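Local coordinates for protein CD180 antigen (Mus musculus, PDB 3T6Q) that may cooperate with MD-1 and TLR4 in the innate B-cell response to bacterial lipopolysaccharide, leading to NF-kappa-B activation, at residues 159-165 and 185-191; 112-118 and 137-142. All blocks are in the same frame, centred on the assembly; numbering follows the deposited sequence.

Contact 1 (159-165 and 185-191)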
ATOM      1  N   ASP A 159      -9.897   7.708 -11.906  1.00 20.78           N
ATOM      2  CA  ASP A 159      -9.303   8.411 -10.781  1.00 17.31           C
ATOM      3  C   ASP A 159      -8.161   7.615 -10.149  1.00 18.88           C
ATOM      4  O   ASP A 159      -8.378   6.515  -9.620  1.00 17.66           O
ATOM      5  CB  ASP A 159     -10.419   8.702  -9.779  1.00 18.50           C
ATOM      6  CG  ASP A 159      -9.992   9.669  -8.663  1.00 19.41           C
ATOM      7  OD1 ASP A 159      -8.944   9.447  -8.011  1.00 20.87           O
ATOM      8  OD2 ASP A 159     -10.715  10.675  -8.436  1.00 19.38           O
ATOM      9  N   PHE A 160      -6.957   8.183 -10.197  1.00 16.97           N
ATOM     10  CA  PHE A 160      -5.768   7.554  -9.653  1.00 18.36           C
ATOM     11  C   PHE A 160      -5.155   8.386  -8.514  1.00 18.76           C
ATOM     12  O   PHE A 160      -3.958   8.305  -8.280  1.00 18.37           O
ATOM     13  CB  PHE A 160      -4.707   7.371 -10.733  1.00 19.57           C
ATOM     14  CG  PHE A 160      -5.059   6.396 -11.841  1.00 22.04           C
ATOM     15  CD1 PHE A 160      -4.821   5.017 -11.702  1.00 21.40           C
ATOM     16  CD2 PHE A 160      -5.535   6.868 -13.074  1.00 23.47           C
ATOM     17  CE1 PHE A 160      -5.100   4.131 -12.761  1.00 24.66           C
ATOM     18  CE2 PHE A 160      -5.820   5.988 -14.126  1.00 23.53           C
ATOM     19  CZ  PHE A 160      -5.588   4.621 -13.980  1.00 22.53           C
ATOM     20  N   GLN A 161      -5.966   9.177  -7.812  1.00 18.22           N
ATOM     21  CA  GLN A 161      -5.435  10.077  -6.763  1.00 20.52           C
ATOM     22  C   GLN A 161      -4.518   9.307  -5.786  1.00 18.98           C
ATOM     23  O   GLN A 161      -4.884   8.239  -5.337  1.00 20.47           O
ATOM     24  CB  GLN A 161      -6.597  10.697  -5.978  1.00 19.88           C
ATOM     25  CG  GLN A 161      -6.102  11.515  -4.779  1.00 24.58           C
ATOM     26  CD  GLN A 161      -7.101  12.519  -4.219  1.00 30.92           C
ATOM     27  OE1 GLN A 161      -7.006  12.900  -3.044  1.00 37.57           O
ATOM     28  NE2 GLN A 161      -8.008  12.994  -5.049  1.00 27.15           N
ATOM     29  N   ASN A 162      -3.334   9.837  -5.460  1.00 16.88           N
ATOM     30  CA  ASN A 162      -2.495   9.181  -4.440  1.00 18.01           C
ATOM     31  C   ASN A 162      -1.963   7.781  -4.844  1.00 18.44           C
ATOM     32  O   ASN A 162      -2.170   6.796  -4.138  1.00 18.81           O
ATOM     33  CB  ASN A 162      -3.231   9.132  -3.075  1.00 18.80           C
ATOM     34  CG  ASN A 162      -2.317   8.715  -1.922  1.00 23.01           C
ATOM     35  OD1 ASN A 162      -1.122   9.034  -1.901  1.00 23.27           O
ATOM     36  ND2 ASN A 162      -2.887   8.065  -0.936  1.00 23.08           N
ATOM     37  N   ASN A 163      -1.248   7.699  -5.977  1.00 18.95           N
ATOM     38  CA  ASN A 163      -0.654   6.434  -6.423  1.00 20.17           C
ATOM     39  C   ASN A 163       0.818   6.677  -6.718  1.00 20.71           C
ATOM     40  O   ASN A 163       1.370   7.666  -6.270  1.00 23.47           O
ATOM     41  CB  ASN A 163      -1.438   5.845  -7.623  1.00 21.40           C
ATOM     42  CG  ASN A 163      -2.596   4.943  -7.179  1.00 20.14           C
ATOM     43  OD1 ASN A 163      -2.369   3.852  -6.680  1.00 22.66           O
ATOM     44  ND2 ASN A 163      -3.824   5.405  -7.323  1.00 19.12           N
ATOM     45  N   ALA A 164       1.464   5.764  -7.422  1.00 22.87           N
ATOM     46  CA  ALA A 164       2.882   5.830  -7.635  1.00 21.67           C
ATOM     47  C   ALA A 164       3.153   6.020  -9.115  1.00 23.63           C
ATOM     48  O   ALA A 164       4.088   5.434  -9.667  1.00 25.05           O
ATOM     49  CB  ALA A 164       3.529   4.537  -7.139  1.00 23.57           C
ATOM     50  N   ILE A 165       2.314   6.784  -9.791  1.00 23.05           N
ATOM     51  CA  ILE A 165       2.544   6.978 -11.248  1.00 22.24           C
ATOM     52  C   ILE A 165       3.582   8.086 -11.456  1.00 23.22           C
ATOM     53  O   ILE A 165       3.414   9.210 -10.968  1.00 20.72           O
ATOM     54  CB  ILE A 165       1.224   7.305 -11.977  1.00 20.94           C
ATOM     55  CG1 ILE A 165       0.270   6.118 -11.848  1.00 22.03           C
ATOM     56  CG2 ILE A 165       1.449   7.620 -13.479  1.00 21.34           C
ATOM     57  CD1 ILE A 165      -1.171   6.505 -11.813  1.00 21.33           C
ATOM     58  N   ASN A 185      -7.992  11.874 -13.038  1.00 18.52           N
ATOM     59  CA  ASN A 185      -7.423  12.509 -11.838  1.00 18.73           C
ATOM     60  C   ASN A 185      -6.087  11.870 -11.472  1.00 16.88           C
ATOM     61  O   ASN A 185      -6.033  10.679 -11.079  1.00 20.02           O
ATOM     62  CB  ASN A 185      -8.423  12.421 -10.665  1.00 17.29           C
ATOM     63  CG  ASN A 185      -7.915  13.165  -9.421  1.00 21.10           C
ATOM     64  OD1 ASN A 185      -6.869  13.823  -9.469  1.00 21.65           O
ATOM     65  ND2 ASN A 185      -8.598  12.993  -8.297  1.00 20.51           N
ATOM     66  N   LEU A 186      -5.003  12.632 -11.618  1.00 17.32           N
ATOM     67  CA  LEU A 186      -3.679  12.201 -11.173  1.00 16.75           C
ATOM     68  C   LEU A 186      -3.133  12.993  -9.961  1.00 17.31           C
ATOM     69  O   LEU A 186      -1.922  12.987  -9.701  1.00 16.29           O
ATOM     70  CB  LEU A 186      -2.656  12.249 -12.310  1.00 18.73           C
ATOM     71  CG  LEU A 186      -2.936  11.196 -13.382  1.00 22.35           C
ATOM     72  CD1 LEU A 186      -2.253  11.535 -14.710  1.00 21.21           C
ATOM     73  CD2 LEU A 186      -2.464   9.823 -12.868  1.00 23.64           C
ATOM     74  N   ASN A 187      -4.034  13.642  -9.226  1.00 15.90           N
ATOM     75  CA  ASN A 187      -3.681  14.331  -7.964  1.00 16.36           C
ATOM     76  C   ASN A 187      -2.832  13.424  -7.085  1.00 17.52           C
ATOM     77  O   ASN A 187      -3.197  12.290  -6.870  1.00 16.44           O
ATOM     78  CB  ASN A 187      -4.986  14.697  -7.211  1.00 18.89           C
ATOM     79  CG  ASN A 187      -4.737  15.449  -5.900  1.00 20.81           C
ATOM     80  OD1 ASN A 187      -3.643  15.955  -5.654  1.00 21.47           O
ATOM     81  ND2 ASN A 187      -5.761  15.533  -5.063  1.00 23.26           N
ATOM     82  N   GLY A 188      -1.695  13.912  -6.588  1.00 19.11           N
ATOM     83  CA  GLY A 188      -0.899  13.130  -5.641  1.00 20.83           C
ATOM     84  C   GLY A 188      -0.098  12.035  -6.335  1.00 22.66           C
ATOM     85  O   GLY A 188       0.228  11.030  -5.720  1.00 24.00           O
ATOM     86  N   ASN A 189       0.187  12.204  -7.633  1.00 20.69           N
ATOM     87  CA  ASN A 189       1.164  11.361  -8.312  1.00 23.19           C
ATOM     88  C   ASN A 189       2.284  12.268  -8.826  1.00 28.06           C
ATOM     89  O   ASN A 189       2.037  13.225  -9.564  1.00 29.17           O
ATOM     90  CB  ASN A 189       0.520  10.660  -9.530  1.00 21.38           C
ATOM     91  CG  ASN A 189      -0.450   9.546  -9.118  1.00 21.55           C
ATOM     92  OD1 ASN A 189      -0.041   8.393  -8.960  1.00 20.61           O
ATOM     93  ND2 ASN A 189      -1.697   9.894  -8.875  1.00 20.01           N
ATOM     94  N   ASP A 190       3.513  11.935  -8.509  1.00 25.12           N
ATOM     95  CA  ASP A 190       4.598  12.806  -8.903  1.00 29.46           C
ATOM     96  C   ASP A 190       5.073  12.458 -10.321  1.00 26.47           C
ATOM     97  O   ASP A 190       5.910  11.580 -10.520  1.00 26.77           O
ATOM     98  CB  ASP A 190       5.740  12.775  -7.890  1.00 38.11           C
ATOM     99  CG  ASP A 190       6.766  13.878  -8.146  1.00 36.06           C
ATOM    100  OD1 ASP A 190       6.393  14.974  -8.681  1.00 39.30           O
ATOM    101  OD2 ASP A 190       7.934  13.629  -7.813  1.00 44.68           O
ATOM    102  N   ILE A 191       4.514  13.166 -11.301  1.00 26.18           N
ATOM    103  CA  ILE A 191       4.838  12.917 -12.693  1.00 26.09           C
ATOM    104  C   ILE A 191       6.180  13.562 -13.002  1.00 27.73           C
ATOM    105  O   ILE A 191       6.326  14.761 -12.892  1.00 29.05           O
ATOM    106  CB  ILE A 191       3.763  13.455 -13.670  1.00 29.70           C
ATOM    107  CG1 ILE A 191       2.370  13.003 -13.242  1.00 27.69           C
ATOM    108  CG2 ILE A 191       4.062  13.022 -15.107  1.00 29.67           C
ATOM    109  CD1 ILE A 191       2.055  11.546 -13.501  1.00 28.88           C
TER
HETATM  110  O   HOH W   1       0.387  11.571  -2.702  1.00 54.49           O
HETATM  111  O   HOH W   2       3.657   9.651  -6.555  1.00 41.45           O
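Asn189, the asparagine of the LxLxxNxL consensus in leucine-rich repeat 7, reaches back into the loop 159-165 of repeat 6 and joins these successive coils of the solenoid. With CG beside its own backbone N (chi1 -72°), the flat amide enters that loop, where one head can serve an acceptor and a donor. Asn189 ND2 gives a bond of 2.8 Å to Phe160 O, approaching from above the carbonyl plane, while Asn163 ND2 arrives at the same oxygen from the other face. Asn189 OD1 takes the N-H of Ile165 at 3.0 Å on a lone pair, in plane and fairly straight (162°). Asn163 is the matching asparagine of repeat 6; it faces the preceding coil too, its ND2 also donating to Leu136 O and its OD1 accepting from Ile141 N.

The backbones add two bonds of their own: Phe160 N to Asn185 O, where the short parallel strands end, and Asn162 N to Asn187 O at 2.8 Å. As the last residues of those strands, Asp159 and Asn185 each make an Asx turn, accepting from the backbone N two residues on. Side by side and pointing the same way, they are also linked by Asn185 ND2 to Asp159 OD2 at 3.1 Å. Gly188 suits the third place of the type II turn Leu186-Asn189, because its phi is positive (77°).

Beneath the amides lie hydrocarbons, as the consensus demands. Leu186 CD2 meets Ile165 CD1 at 3.7 Å, their side chains crossing at about a right angle, and the same methyl also touches Phe160 CB. Ile191 runs alongside Ile165. At the other end of the loops a water donates to Asn163 O and accepts from Asp190 N, each 3.0 Å from the water oxygen.

Contact 2 (112-118 and 137-142)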
ATOM      1  N   PHE A 112     -12.512   1.176  -5.811  1.00 19.01           N
ATOM      2  CA  PHE A 112     -11.523   0.168  -5.410  1.00 19.32           C
ATOM      3  C   PHE A 112     -10.346   0.893  -4.726  1.00 18.36           C
ATOM      4  O   PHE A 112      -9.194   0.524  -4.887  1.00 17.30           O
ATOM      5  CB  PHE A 112     -11.049  -0.583  -6.652  1.00 20.64           C
ATOM      6  CG  PHE A 112     -11.229  -2.064  -6.565  1.00 25.06           C
ATOM      7  CD1 PHE A 112     -10.138  -2.893  -6.311  1.00 29.88           C
ATOM      8  CD2 PHE A 112     -12.492  -2.633  -6.760  1.00 28.43           C
ATOM      9  CE1 PHE A 112     -10.290  -4.263  -6.230  1.00 25.83           C
ATOM     10  CE2 PHE A 112     -12.650  -4.020  -6.701  1.00 26.91           C
ATOM     11  CZ  PHE A 112     -11.556  -4.817  -6.415  1.00 28.89           C
ATOM     12  N   ILE A 113     -10.674   1.914  -3.938  1.00 16.51           N
ATOM     13  CA  ILE A 113      -9.663   2.782  -3.310  1.00 16.64           C
ATOM     14  C   ILE A 113      -8.939   2.036  -2.166  1.00 16.62           C
ATOM     15  O   ILE A 113      -9.557   1.350  -1.353  1.00 17.81           O
ATOM     16  CB  ILE A 113     -10.358   4.109  -2.836  1.00 17.36           C
ATOM     17  CG1 ILE A 113     -10.821   4.937  -4.049  1.00 15.58           C
ATOM     18  CG2 ILE A 113      -9.452   4.947  -1.910  1.00 16.98           C
ATOM     19  CD1 ILE A 113     -11.899   5.982  -3.727  1.00 17.23           C
ATOM     20  N   GLN A 114      -7.616   2.216  -2.079  1.00 16.93           N
ATOM     21  CA  GLN A 114      -6.858   1.689  -0.952  1.00 17.62           C
ATOM     22  C   GLN A 114      -7.264   0.228  -0.690  1.00 17.96           C
ATOM     23  O   GLN A 114      -7.674  -0.159   0.421  1.00 19.39           O
ATOM     24  CB  GLN A 114      -6.978   2.534   0.327  1.00 17.36           C
ATOM     25  CG  GLN A 114      -5.799   2.286   1.287  1.00 18.11           C
ATOM     26  CD  GLN A 114      -5.894   3.121   2.561  1.00 20.68           C
ATOM     27  OE1 GLN A 114      -6.797   2.916   3.369  1.00 20.75           O
ATOM     28  NE2 GLN A 114      -4.949   4.051   2.747  1.00 20.28           N
ATOM     29  N   THR A 115      -7.108  -0.570  -1.737  1.00 17.99           N
ATOM     30  CA  THR A 115      -7.306  -2.022  -1.669  1.00 17.48           C
ATOM     31  C   THR A 115      -5.971  -2.764  -1.768  1.00 19.67           C
ATOM     32  O   THR A 115      -5.946  -3.998  -1.933  1.00 22.25           O
ATOM     33  CB  THR A 115      -8.244  -2.489  -2.805  1.00 18.09           C
ATOM     34  OG1 THR A 115      -7.778  -1.898  -4.024  1.00 18.42           O
ATOM     35  CG2 THR A 115      -9.681  -2.012  -2.498  1.00 16.28           C
ATOM     36  N   GLY A 116      -4.865  -2.036  -1.754  1.00 22.77           N
ATOM     37  CA  GLY A 116      -3.547  -2.659  -1.799  1.00 19.06           C
ATOM     38  C   GLY A 116      -3.058  -3.105  -3.162  1.00 22.12           C
ATOM     39  O   GLY A 116      -2.002  -3.747  -3.265  1.00 20.61           O
ATOM     40  N   ILE A 117      -3.801  -2.796  -4.224  1.00 22.08           N
ATOM     41  CA  ILE A 117      -3.508  -3.391  -5.529  1.00 21.27           C
ATOM     42  C   ILE A 117      -2.359  -2.662  -6.220  1.00 22.44           C
ATOM     43  O   ILE A 117      -2.162  -1.460  -6.037  1.00 24.55           O
ATOM     44  CB  ILE A 117      -4.756  -3.434  -6.447  1.00 22.47           C
ATOM     45  CG1 ILE A 117      -5.197  -2.019  -6.824  1.00 21.52           C
ATOM     46  CG2 ILE A 117      -5.875  -4.209  -5.725  1.00 20.75           C
ATOM     47  CD1 ILE A 117      -6.217  -1.972  -7.987  1.00 20.96           C
ATOM     48  N   SER A 118      -1.599  -3.370  -7.038  1.00 23.09           N
ATOM     49  CA  SER A 118      -0.507  -2.700  -7.731  1.00 25.06           C
ATOM     50  C   SER A 118      -0.756  -2.614  -9.233  1.00 23.82           C
ATOM     51  O   SER A 118       0.057  -2.075  -9.971  1.00 22.15           O
ATOM     52  CB  SER A 118       0.799  -3.411  -7.430  1.00 30.40           C
ATOM     53  OG  SER A 118       0.682  -4.758  -7.830  1.00 35.62           O
ATOM     54  N   GLY A 137      -7.804   5.099  -6.366  1.00 20.22           N
ATOM     55  CA  GLY A 137      -6.876   5.939  -5.511  1.00 20.51           C
ATOM     56  C   GLY A 137      -6.189   5.184  -4.372  1.00 20.24           C
ATOM     57  O   GLY A 137      -6.701   4.151  -3.908  1.00 22.54           O
ATOM     58  N   SER A 138      -5.053   5.709  -3.902  1.00 18.21           N
ATOM     59  CA  SER A 138      -4.406   5.232  -2.647  1.00 17.74           C
ATOM     60  C   SER A 138      -3.965   3.759  -2.714  1.00 18.00           C
ATOM     61  O   SER A 138      -3.960   3.051  -1.701  1.00 18.58           O
ATOM     62  CB  SER A 138      -5.297   5.463  -1.423  1.00 17.39           C
ATOM     63  OG  SER A 138      -5.714   6.828  -1.388  1.00 18.85           O
ATOM     64  N   ASN A 139      -3.493   3.367  -3.890  1.00 17.36           N
ATOM     65  CA  ASN A 139      -2.985   2.030  -4.161  1.00 18.17           C
ATOM     66  C   ASN A 139      -1.497   2.031  -4.473  1.00 19.48           C
ATOM     67  O   ASN A 139      -0.811   2.990  -4.085  1.00 25.25           O
ATOM     68  CB  ASN A 139      -3.833   1.385  -5.277  1.00 17.65           C
ATOM     69  CG  ASN A 139      -5.187   0.944  -4.760  1.00 20.06           C
ATOM     70  OD1 ASN A 139      -5.283   0.344  -3.672  1.00 19.99           O
ATOM     71  ND2 ASN A 139      -6.230   1.255  -5.497  1.00 17.66           N
ATOM     72  N   HIS A 140      -0.977   0.998  -5.156  1.00 19.57           N
ATOM     73  CA  HIS A 140       0.450   0.946  -5.513  1.00 20.90           C
ATOM     74  C   HIS A 140       0.592   1.008  -7.025  1.00 21.67           C
ATOM     75  O   HIS A 140       1.574   0.511  -7.604  1.00 21.86           O
ATOM     76  CB  HIS A 140       1.132  -0.377  -5.047  1.00 23.28           C
ATOM     77  CG  HIS A 140       1.167  -0.589  -3.548  1.00 29.58           C
ATOM     78  ND1 HIS A 140       2.157  -0.104  -2.761  1.00 30.65           N
ATOM     79  CD2 HIS A 140       0.307  -1.303  -2.701  1.00 30.86           C
ATOM     80  CE1 HIS A 140       1.931  -0.465  -1.479  1.00 29.35           C
ATOM     81  NE2 HIS A 140       0.800  -1.199  -1.441  1.00 29.57           N
ATOM     82  N   ILE A 141      -0.395   1.571  -7.685  1.00 21.43           N
ATOM     83  CA  ILE A 141      -0.471   1.518  -9.162  1.00 22.83           C
ATOM     84  C   ILE A 141       0.599   2.452  -9.725  1.00 25.01           C
ATOM     85  O   ILE A 141       0.772   3.598  -9.239  1.00 23.19           O
ATOM     86  CB  ILE A 141      -1.890   1.952  -9.630  1.00 20.86           C
ATOM     87  CG1 ILE A 141      -2.916   0.889  -9.208  1.00 22.19           C
ATOM     88  CG2 ILE A 141      -1.978   2.126 -11.146  1.00 24.30           C
ATOM     89  CD1 ILE A 141      -4.384   1.308  -9.356  1.00 22.67           C
ATOM     90  N   SER A 142       1.315   2.019 -10.761  1.00 23.17           N
ATOM     91  CA  SER A 142       2.342   2.911 -11.306  1.00 23.18           C
ATOM     92  C   SER A 142       2.167   3.183 -12.790  1.00 25.51           C
ATOM     93  O   SER A 142       3.001   3.805 -13.398  1.00 24.92           O
ATOM     94  CB  SER A 142       3.736   2.364 -11.059  1.00 24.38           C
ATOM     95  OG  SER A 142       3.819   1.073 -11.641  1.00 28.76           O
TER
HETATM   96  O   HOH W   3      -2.656   4.166   0.792  1.00 25.25           O
HETATM   97  O   HOH W   4      -3.387   0.475  -0.929  1.00 22.51           O
HETATM   98  O   HOH W   5       0.416  -0.380 -12.258  1.00 26.51           O
HETATM   99  O   HOH W   6       2.779  -0.793  -9.663  1.00 31.83           O
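Asn139 plugs into the bend formed by Phe112-Gly116, and the tight half of this contact is built round its amide. Asn139 OD1 takes the N-H of Thr115 on a lone pair at 2.8 Å, and that of Gly116 more weakly. Asn139 ND2 points almost straight (170°) at Phe112 O, 3.1 Å away. Against this amide lies Ile117: its chi1 of 66° sets CG1 between backbone N and carbonyl carbon, a crowded position that brings Ile117 CG1 to 3.6 Å from Asn139 CG. Ile117 CD1 then touches Ile141 CD1, both side chains pointing the same way among buried neighbours.

The pairing is that of consecutive leucine-rich repeats, 4 and 5, with Asn139 at the consensus asparagine of LxLxxNxL. In repeat 4 that place is held by Thr115. Its hydroxyl can do part of the asparagine's work: Thr115 OG1 donates to Phe112 O at 2.9 Å, from the opposite face of the carbonyl to Asn139 ND2. Backbone bonds flank the amide, Gln114 N to Gly137 O at 2.8 Å and His140 N to Ile117 O at 2.9 Å. Gly116, with positive phi, suits the bend after Thr115.

Away from the amide, water takes over. On the side facing another protein's chain, Ser138 O is gripped by two waters, one shared with Gln114 NE2, the other weakly with Gly116 N; Gln114 OE1 bonds to the backbone of that chain. At the far end Ser118 and His140 meet loosely, CB against CB, and two waters hold Ser118 O, one linking it to Ser142 N, the other to His140 O and Ser142 OG. The His140 ring, its CD2 edge 3.4 Å from Gly116 O, stacks on His140 of the second subunit.

How the contacts relate
Contact 2 and contact 1 repeat one scheme along the solenoid: each ties the loop after a strand to its counterpart in the next coil, and their centres lie 10 Å apart. The loops 137-142 and 159-165 themselves adjoin, with probable bonds from Ala164 N to Ile141 O and from Ser138 N to Gln161 O. Contact 2 is the more buried overall, yet its fringes are wetter, with four waters against two. Contact 1 has Asx turns and asparagines in both coils, whereas contact 2 pairs asparagine with threonine. Both reach the second subunit, contact 1 through Ala164 packing on its counterpart, contact 2 through an aromatic stack.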